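Local atomic coordinates of glutathione S-transferase (Agrobacterium tumefaciens, PDB entry 2YCD), a protein that probably conjugates glutathione to electrophilic compounds, herbicides perhaps among them, as a member of a novel bacterial class of glutathione transferases. Residues A[30-41]-A[179-190]. Sequence-based numbering, arbitrary orientation.
Sequences RGLARDMPVRWA and ILMICVLRRLES. With GTB (S-(p-nitrobenzyl)glutathione), chain B.
The indole of W40 takes I179 on one face, where CG1 stands 4.1 Å from the centroid of the six-membered ring in a CH-pi contact, while C183 SG meets the ring edge in plane, 3.6 Å from W40 CE3; I182 CG2 also borders that edge. With CG anti to the backbone N (chi1 -174°), the W40 ring reaches across to helix 179-185. The sulfur of C183 also packs on P37 CD, and I179 CG2 on P37 CB. The guanidinium of R186 has L32 CD2 over one face and two acceptors at its edge. Its NH1 and NH2 converge end-on on R30 O, the shorter bond being 2.9 Å from R186 NH2; side-on, NE (3.0 Å to E189 OE2) and NH2 grip the carboxylate of E189, which K208 also bridges. Held from two sides, the R186 plane can turn little, and it pins the loop before helix 35-41 to the C-terminal domain. A water donates to both L32 O and C183 O, adding a second link. R187 turns one guanidinium face to the rim of the nitrobenzyl ring of the bound S-(p-nitrobenzyl)glutathione, GTB C6' lying above it, offset from its centre and 3.5 Å from R187 NH2. R34, salt-bridged to E123, packs its CG 3.5 Å from GTB SG2. This edge of the contact thus lines the cleft between the thioredoxin-like and all-helical domains of the GST fold. The axes of segments 35-41 and 179-185 approach to 9.5 Å, roughly antiparallel at 143°, with helix 105-135 against R34 and R187, helix 198-208 behind I182 and R186, and F213 of helix 211-225 edge-to-face with W40.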
ATOM      1  N   ARG A  30     -21.990  -5.988  -4.285  1.00 13.33           N
ATOM      2  CA  ARG A  30     -21.290  -5.561  -5.488  1.00 13.03           C
ATOM      3  C   ARG A  30     -19.835  -6.007  -5.559  1.00 10.56           C
ATOM      4  O   ARG A  30     -19.138  -5.660  -6.506  1.00 11.20           O
ATOM      5  CB  ARG A  30     -21.372  -4.039  -5.653  1.00 15.09           C
ATOM      6  CG  ARG A  30     -22.813  -3.519  -5.868  1.00 16.73           C
ATOM      7  CD  ARG A  30     -22.868  -1.989  -5.914  1.00 22.37           C
ATOM      8  NE  ARG A  30     -22.471  -1.383  -4.645  1.00 21.21           N
ATOM      9  CZ  ARG A  30     -21.934  -0.173  -4.528  1.00 29.65           C
ATOM     10  NH1 ARG A  30     -21.738   0.579  -5.606  1.00 28.93           N
ATOM     11  NH2 ARG A  30     -21.591   0.287  -3.333  1.00 28.69           N
ATOM     12  N   GLY A  31     -19.378  -6.746  -4.556  1.00 11.55           N
ATOM     13  CA  GLY A  31     -18.021  -7.275  -4.567  1.00 13.17           C
ATOM     14  C   GLY A  31     -16.939  -6.217  -4.501  1.00 10.61           C
ATOM     15  O   GLY A  31     -15.925  -6.290  -5.203  1.00 13.32           O
ATOM     16  N   LEU A  32     -17.160  -5.218  -3.650  1.00 11.16           N
ATOM     17  CA  LEU A  32     -16.206  -4.126  -3.540  1.00 10.30           C
ATOM     18  C   LEU A  32     -15.379  -4.206  -2.272  1.00 10.54           C
ATOM     19  O   LEU A  32     -14.378  -3.499  -2.158  1.00 14.54           O
ATOM     20  CB  LEU A  32     -16.917  -2.769  -3.616  1.00 13.52           C
ATOM     21  CG  LEU A  32     -17.698  -2.477  -4.896  1.00 13.89           C
ATOM     22  CD1 LEU A  32     -18.533  -1.201  -4.715  1.00 17.26           C
ATOM     23  CD2 LEU A  32     -16.774  -2.365  -6.094  1.00 15.08           C
ATOM     24  N   ALA A  33     -15.766  -5.048  -1.321  1.00 10.03           N
ATOM     25  CA  ALA A  33     -14.972  -5.230  -0.107  1.00 10.74           C
ATOM     26  C   ALA A  33     -13.674  -5.989  -0.412  1.00 10.35           C
ATOM     27  O   ALA A  33     -13.564  -6.662  -1.449  1.00 10.27           O
ATOM     28  CB  ALA A  33     -15.795  -5.921   0.982  1.00 12.44           C
ATOM     29  N   ARG A  34     -12.708  -5.902   0.502  1.00  8.70           N
ATOM     30  CA  ARG A  34     -11.343  -6.352   0.211  0.53  8.57           C
ATOM     31  C   ARG A  34     -11.127  -7.862   0.244  1.00  8.71           C
ATOM     32  O   ARG A  34     -10.036  -8.338  -0.056  1.00  8.44           O
ATOM     33  CB  ARG A  34     -10.322  -5.623   1.092  0.53  9.64           C
ATOM     34  CG  ARG A  34     -10.244  -4.135   0.770  0.53 11.06           C
ATOM     35  CD  ARG A  34      -9.347  -3.423   1.763  0.53 12.79           C
ATOM     36  NE  ARG A  34      -9.335  -1.967   1.588  0.53 11.49           N
ATOM     37  CZ  ARG A  34      -8.436  -1.300   0.867  0.53 18.60           C
ATOM     38  NH1 ARG A  34      -7.470  -1.952   0.230  0.53 29.96           N
ATOM     39  NH2 ARG A  34      -8.504   0.023   0.784  0.53 17.60           N
ATOM     40  N   ASP A  35     -12.169  -8.623   0.570  1.00  8.32           N
ATOM     41  CA  ASP A  35     -12.109 -10.070   0.350  1.00  7.80           C
ATOM     42  C   ASP A  35     -12.139 -10.386  -1.153  1.00  8.32           C
ATOM     43  O   ASP A  35     -11.651 -11.431  -1.579  1.00  8.75           O
ATOM     44  CB  ASP A  35     -13.269 -10.794   1.052  1.00  9.80           C
ATOM     45  CG  ASP A  35     -14.636 -10.330   0.560  1.00 11.64           C
ATOM     46  OD1 ASP A  35     -14.953  -9.128   0.711  1.00 12.08           O
ATOM     47  OD2 ASP A  35     -15.404 -11.142   0.008  1.00 12.35           O
ATOM     48  N   MET A  36     -12.686  -9.489  -1.968  1.00  9.01           N
ATOM     49  CA  MET A  36     -12.853  -9.798  -3.384  1.00  8.49           C
ATOM     50  C   MET A  36     -11.532 -10.104  -4.123  1.00  8.40           C
ATOM     51  O   MET A  36     -11.448 -11.105  -4.845  1.00  7.95           O
ATOM     52  CB  MET A  36     -13.654  -8.703  -4.082  1.00  9.21           C
ATOM     53  CG  MET A  36     -13.894  -8.993  -5.543  1.00 10.44           C
ATOM     54  SD  MET A  36     -14.993 -10.422  -5.841  1.00 11.34           S
ATOM     55  CE  MET A  36     -14.838 -10.448  -7.614  1.00 12.37           C
ATOM     56  N   PRO A  37     -10.493  -9.262  -3.956  1.00  7.31           N
ATOM     57  CA  PRO A  37      -9.245  -9.601  -4.666  1.00  7.72           C
ATOM     58  C   PRO A  37      -8.653 -10.914  -4.187  1.00  6.08           C
ATOM     59  O   PRO A  37      -8.047 -11.627  -4.981  1.00  7.96           O
ATOM     60  CB  PRO A  37      -8.299  -8.419  -4.351  1.00  7.16           C
ATOM     61  CG  PRO A  37      -8.974  -7.682  -3.179  1.00  9.46           C
ATOM     62  CD  PRO A  37     -10.455  -7.898  -3.397  1.00  7.47           C
ATOM     63  N   VAL A  38      -8.826 -11.247  -2.906  1.00  7.35           N
ATOM     64  CA  VAL A  38      -8.348 -12.525  -2.388  1.00  7.21           C
ATOM     65  C   VAL A  38      -9.115 -13.707  -3.023  1.00  7.00           C
ATOM     66  O   VAL A  38      -8.505 -14.674  -3.466  1.00  7.01           O
ATOM     67  CB  VAL A  38      -8.478 -12.552  -0.847  1.00  7.03           C
ATOM     68  CG1 VAL A  38      -8.121 -13.937  -0.307  1.00  7.79           C
ATOM     69  CG2 VAL A  38      -7.579 -11.469  -0.219  1.00  8.27           C
ATOM     70  N   ARG A  39     -10.445 -13.636  -3.038  1.00  7.55           N
ATOM     71  CA  ARG A  39     -11.272 -14.658  -3.682  1.00  7.61           C
ATOM     72  C   ARG A  39     -10.874 -14.819  -5.145  1.00  6.88           C
ATOM     73  O   ARG A  39     -10.773 -15.949  -5.654  1.00  8.08           O
ATOM     74  CB  ARG A  39     -12.744 -14.265  -3.606  1.00  7.14           C
ATOM     75  CG  ARG A  39     -13.361 -14.251  -2.209  1.00  7.90           C
ATOM     76  CD  ARG A  39     -14.805 -13.779  -2.361  1.00  8.44           C
ATOM     77  NE  ARG A  39     -15.621 -13.770  -1.145  1.00  9.71           N
ATOM     78  CZ  ARG A  39     -16.326 -14.821  -0.726  1.00  8.52           C
ATOM     79  NH1 ARG A  39     -16.218 -16.004  -1.332  1.00  9.37           N
ATOM     80  NH2 ARG A  39     -17.098 -14.702   0.342  1.00  9.68           N
ATOM     81  N   TRP A  40     -10.699 -13.704  -5.842  1.00  7.36           N
ATOM     82  CA  TRP A  40     -10.341 -13.741  -7.253  1.00  7.35           C
ATOM     83  C   TRP A  40      -8.975 -14.418  -7.463  1.00  6.43           C
ATOM     84  O   TRP A  40      -8.821 -15.295  -8.338  1.00  7.50           O
ATOM     85  CB  TRP A  40     -10.390 -12.303  -7.795  1.00  7.13           C
ATOM     86  CG  TRP A  40     -10.173 -12.141  -9.296  1.00  6.09           C
ATOM     87  CD1 TRP A  40     -10.012 -13.141 -10.233  1.00  6.58           C
ATOM     88  CD2 TRP A  40     -10.107 -10.904 -10.012  1.00  7.77           C
ATOM     89  NE1 TRP A  40      -9.840 -12.582 -11.490  1.00  7.89           N
ATOM     90  CE2 TRP A  40      -9.883 -11.215 -11.376  1.00  8.37           C
ATOM     91  CE3 TRP A  40     -10.182  -9.555  -9.624  1.00  7.97           C
ATOM     92  CZ2 TRP A  40      -9.750 -10.222 -12.360  1.00  7.60           C
ATOM     93  CZ3 TRP A  40     -10.061  -8.569 -10.599  1.00  8.90           C
ATOM     94  CH2 TRP A  40      -9.851  -8.908 -11.957  1.00  9.42           C
ATOM     95  N   ALA A  41      -7.987 -14.080  -6.637  1.00  7.32           N
ATOM     96  CA  ALA A  41      -6.689 -14.738  -6.729  1.00  8.19           C
ATOM     97  C   ALA A  41      -6.802 -16.250  -6.524  1.00  8.12           C
ATOM     98  O   ALA A  41      -6.195 -17.043  -7.269  1.00  8.41           O
ATOM     99  CB  ALA A  41      -5.702 -14.124  -5.729  1.00  7.70           C
ATOM    100  N   ILE A 179      -5.331  -7.979 -10.660  1.00  7.39           N
ATOM    101  CA  ILE A 179      -6.361  -8.254  -9.655  1.00  8.33           C
ATOM    102  C   ILE A 179      -6.495  -7.060  -8.704  1.00  6.41           C
ATOM    103  O   ILE A 179      -7.603  -6.542  -8.481  1.00  8.37           O
ATOM    104  CB  ILE A 179      -6.052  -9.532  -8.868  1.00  7.88           C
ATOM    105  CG1 ILE A 179      -6.158 -10.769  -9.783  1.00  7.61           C
ATOM    106  CG2 ILE A 179      -6.964  -9.638  -7.629  1.00  8.78           C
ATOM    107  CD1 ILE A 179      -5.866 -12.096  -9.052  1.00  9.88           C
ATOM    108  N   LEU A 180      -5.375  -6.612  -8.146  1.00  6.25           N
ATOM    109  CA  LEU A 180      -5.432  -5.517  -7.174  1.00  7.17           C
ATOM    110  C   LEU A 180      -5.867  -4.206  -7.818  1.00  8.02           C
ATOM    111  O   LEU A 180      -6.711  -3.466  -7.268  1.00  7.75           O
ATOM    112  CB  LEU A 180      -4.087  -5.355  -6.461  1.00  7.26           C
ATOM    113  CG  LEU A 180      -3.691  -6.537  -5.565  1.00  7.38           C
ATOM    114  CD1 LEU A 180      -2.259  -6.351  -5.074  1.00  9.64           C
ATOM    115  CD2 LEU A 180      -4.667  -6.720  -4.384  1.00  9.78           C
ATOM    116  N   MET A 181      -5.343  -3.923  -9.010  1.00  6.97           N
ATOM    117  CA  MET A 181      -5.678  -2.668  -9.677  1.00  7.13           C
ATOM    118  C   MET A 181      -7.144  -2.603 -10.120  1.00  6.56           C
ATOM    119  O   MET A 181      -7.804  -1.571  -9.937  1.00  7.62           O
ATOM    120  CB  MET A 181      -4.764  -2.441 -10.886  1.00  7.98           C
ATOM    121  CG  MET A 181      -4.956  -1.062 -11.556  1.00  8.38           C
ATOM    122  SD  MET A 181      -4.330   0.314 -10.553  1.00  8.65           S
ATOM    123  CE  MET A 181      -2.558   0.137 -10.817  1.00  9.84           C
ATOM    124  N   ILE A 182      -7.654  -3.693 -10.677  1.00  7.39           N
ATOM    125  CA  ILE A 182      -9.042  -3.706 -11.108  1.00  8.20           C
ATOM    126  C   ILE A 182     -10.000  -3.619  -9.923  1.00  7.51           C
ATOM    127  O   ILE A 182     -10.998  -2.906  -9.975  1.00  8.79           O
ATOM    128  CB  ILE A 182      -9.312  -4.886 -12.048  1.00  7.09           C
ATOM    129  CG1 ILE A 182      -8.616  -4.592 -13.379  1.00  9.05           C
ATOM    130  CG2 ILE A 182     -10.828  -5.079 -12.282  1.00  8.27           C
ATOM    131  CD1 ILE A 182      -8.545  -5.771 -14.347  1.00  9.32           C
ATOM    132  N   CYS A 183      -9.701  -4.315  -8.829  1.00  7.18           N
ATOM    133  CA  CYS A 183     -10.583  -4.217  -7.668  1.00  7.60           C
ATOM    134  C   CYS A 183     -10.598  -2.805  -7.078  1.00  9.87           C
ATOM    135  O   CYS A 183     -11.655  -2.338  -6.638  1.00 11.48           O
ATOM    136  CB  CYS A 183     -10.232  -5.263  -6.607  1.00  7.85           C
ATOM    137  SG  CYS A 183     -10.627  -6.974  -7.093  1.00  9.43           S
ATOM    138  N   VAL A 184      -9.453  -2.129  -7.107  1.00  7.91           N
ATOM    139  CA  VAL A 184      -9.378  -0.722  -6.681  1.00 10.78           C
ATOM    140  C   VAL A 184     -10.216   0.174  -7.622  1.00  9.38           C
ATOM    141  O   VAL A 184     -11.046   0.985  -7.175  1.00 10.06           O
ATOM    142  CB  VAL A 184      -7.875  -0.269  -6.585  1.00 11.36           C
ATOM    143  CG1 VAL A 184      -7.719   1.247  -6.637  1.00 14.63           C
ATOM    144  CG2 VAL A 184      -7.202  -0.865  -5.317  1.00 13.67           C
ATOM    145  N   LEU A 185     -10.015   0.025  -8.926  1.00  7.79           N
ATOM    146  CA  LEU A 185     -10.716   0.869  -9.899  1.00  9.12           C
ATOM    147  C   LEU A 185     -12.226   0.671  -9.847  1.00  9.98           C
ATOM    148  O   LEU A 185     -12.979   1.615 -10.108  1.00 10.58           O
ATOM    149  CB  LEU A 185     -10.203   0.591 -11.317  1.00  9.48           C
ATOM    150  CG  LEU A 185      -8.791   1.094 -11.619  1.00  8.38           C
ATOM    151  CD1 LEU A 185      -8.325   0.554 -12.954  1.00 10.48           C
ATOM    152  CD2 LEU A 185      -8.741   2.613 -11.610  1.00 11.19           C
ATOM    153  N   ARG A 186     -12.673  -0.534  -9.511  1.00  8.66           N
ATOM    154  CA  ARG A 186     -14.107  -0.791  -9.416  1.00 10.44           C
ATOM    155  C   ARG A 186     -14.815   0.058  -8.370  1.00 10.40           C
ATOM    156  O   ARG A 186     -16.030   0.220  -8.456  1.00 11.90           O
ATOM    157  CB  ARG A 186     -14.400  -2.280  -9.203  1.00 10.33           C
ATOM    158  CG  ARG A 186     -14.167  -3.133 -10.452  1.00 12.31           C
ATOM    159  CD  ARG A 186     -14.837  -4.540 -10.316  1.00 11.71           C
ATOM    160  NE  ARG A 186     -16.291  -4.394 -10.160  1.00 12.17           N
ATOM    161  CZ  ARG A 186     -17.033  -4.880  -9.164  1.00 12.76           C
ATOM    162  NH1 ARG A 186     -16.497  -5.616  -8.213  1.00 13.67           N
ATOM    163  NH2 ARG A 186     -18.347  -4.636  -9.134  1.00 17.81           N
ATOM    164  N   ARG A 187     -14.070   0.609  -7.401  1.00  9.89           N
ATOM    165  CA  ARG A 187     -14.686   1.536  -6.447  1.00 10.68           C
ATOM    166  C   ARG A 187     -15.205   2.805  -7.110  1.00 15.10           C
ATOM    167  O   ARG A 187     -15.981   3.545  -6.510  1.00 16.64           O
ATOM    168  CB  ARG A 187     -13.718   1.862  -5.312  1.00 12.49           C
ATOM    169  CG  ARG A 187     -13.353   0.611  -4.541  1.00 19.32           C
ATOM    170  CD  ARG A 187     -12.497   0.897  -3.344  1.00 25.36           C
ATOM    171  NE  ARG A 187     -13.288   1.434  -2.244  1.00 27.74           N
ATOM    172  CZ  ARG A 187     -13.025   1.219  -0.962  1.00 21.77           C
ATOM    173  NH1 ARG A 187     -11.981   0.475  -0.605  1.00 20.50           N
ATOM    174  NH2 ARG A 187     -13.794   1.769  -0.038  1.00 21.01           N
ATOM    175  N   LEU A 188     -14.816   3.027  -8.361  1.00 11.04           N
ATOM    176  CA  LEU A 188     -15.293   4.183  -9.130  1.00 12.47           C
ATOM    177  C   LEU A 188     -16.483   3.892 -10.027  1.00 15.46           C
ATOM    178  O   LEU A 188     -16.980   4.815 -10.691  1.00 16.24           O
ATOM    179  CB  LEU A 188     -14.178   4.753  -9.999  1.00 12.72           C
ATOM    180  CG  LEU A 188     -13.011   5.370  -9.241  1.00 11.29           C
ATOM    181  CD1 LEU A 188     -11.938   5.773 -10.233  1.00 14.91           C
ATOM    182  CD2 LEU A 188     -13.481   6.586  -8.437  1.00 14.77           C
ATOM    183  N   GLU A 189     -16.935   2.644 -10.098  1.00 14.38           N
ATOM    184  CA  GLU A 189     -18.032   2.308 -11.022  1.00 18.37           C
ATOM    185  C   GLU A 189     -19.264   3.187 -10.795  1.00 19.04           C
ATOM    186  O   GLU A 189     -19.789   3.762 -11.740  1.00 18.84           O
ATOM    187  CB  GLU A 189     -18.417   0.824 -10.937  1.00 16.76           C
ATOM    188  CG  GLU A 189     -17.400  -0.129 -11.560  1.00 19.64           C
ATOM    189  CD  GLU A 189     -17.807  -1.601 -11.456  1.00 23.13           C
ATOM    190  OE1 GLU A 189     -18.703  -1.928 -10.649  1.00 23.09           O
ATOM    191  OE2 GLU A 189     -17.223  -2.436 -12.185  1.00 20.52           O
ATOM    192  N   SER A 190     -19.693   3.314  -9.543  1.00 17.74           N
ATOM    193  CA  SER A 190     -20.916   4.043  -9.205  1.00 21.79           C
ATOM    194  C   SER A 190     -20.853   5.535  -9.554  1.00 22.53           C
ATOM    195  O   SER A 190     -21.893   6.179  -9.757  1.00 22.55           O
ATOM    196  CB  SER A 190     -21.233   3.867  -7.715  1.00 20.82           C
ATOM    197  OG  SER A 190     -20.260   4.513  -6.912  1.00 26.60           O
TER
HETATM  198  N1  GTB B 501      -5.173  -2.592   4.363  1.00  8.55           N
HETATM  199  CA1 GTB B 501      -6.253  -3.546   4.655  1.00  7.62           C
HETATM  200  C1  GTB B 501      -6.328  -4.591   3.571  1.00  7.97           C
HETATM  201  O11 GTB B 501      -6.121  -4.216   2.398  1.00  8.73           O
HETATM  202  O12 GTB B 501      -6.608  -5.775   3.878  1.00  9.39           O
HETATM  203  CB1 GTB B 501      -7.567  -2.762   4.802  1.00  9.19           C
HETATM  204  CG1 GTB B 501      -8.706  -3.677   5.247  1.00 11.16           C
HETATM  205  CD1 GTB B 501     -10.035  -2.948   5.287  1.00 10.41           C
HETATM  206  OE1 GTB B 501     -10.083  -1.750   5.010  1.00 12.95           O
HETATM  207  N2  GTB B 501     -11.097  -3.681   5.614  1.00  9.57           N
HETATM  208  CA2 GTB B 501     -12.447  -3.118   5.678  1.00 10.07           C
HETATM  209  C2  GTB B 501     -13.114  -3.418   6.985  1.00 12.39           C
HETATM  210  O2  GTB B 501     -12.947  -4.488   7.567  1.00 10.83           O
HETATM  211  CB2 GTB B 501     -13.323  -3.814   4.618  1.00  9.79           C
HETATM  212  SG2 GTB B 501     -12.871  -3.478   2.950  1.00 12.60           S
HETATM  213  N3  GTB B 501     -13.915  -2.462   7.461  1.00 13.82           N
HETATM  214  CA3 GTB B 501     -14.705  -2.579   8.675  1.00 15.52           C
HETATM  215  C3  GTB B 501     -14.219  -1.720   9.806  1.00 23.30           C
HETATM  216  O31 GTB B 501     -13.280  -0.924   9.614  1.00 26.19           O
HETATM  217  O32 GTB B 501     -14.804  -1.865  10.904  1.00 26.57           O
HETATM  218  C'  GTB B 501     -13.215  -1.765   2.684  1.00 14.42           C
HETATM  219  C1' GTB B 501     -14.567  -1.537   2.059  1.00 18.44           C
HETATM  220  C2' GTB B 501     -15.667  -1.273   2.859  1.00 26.49           C
HETATM  221  C3' GTB B 501     -16.913  -1.055   2.273  1.00 28.95           C
HETATM  222  C4' GTB B 501     -17.048  -1.098   0.887  1.00 21.26           C
HETATM  223  N41 GTB B 501     -18.304  -0.867   0.296  1.00 28.38           N
HETATM  224  O41 GTB B 501     -18.426  -0.793  -0.925  1.00 21.74           O
HETATM  225  O42 GTB B 501     -19.273  -0.725   1.017  1.00 29.56           O
HETATM  226  C5' GTB B 501     -15.939  -1.353   0.093  1.00 22.01           C
HETATM  227  C6' GTB B 501     -14.694  -1.569   0.675  1.00 18.20           C
HETATM  228  O   HOH W   1     -19.045   2.523  -5.066  1.00 24.58           O
HETATM  229  O   HOH W   2     -12.301  -3.234  -4.013  1.00 29.91           O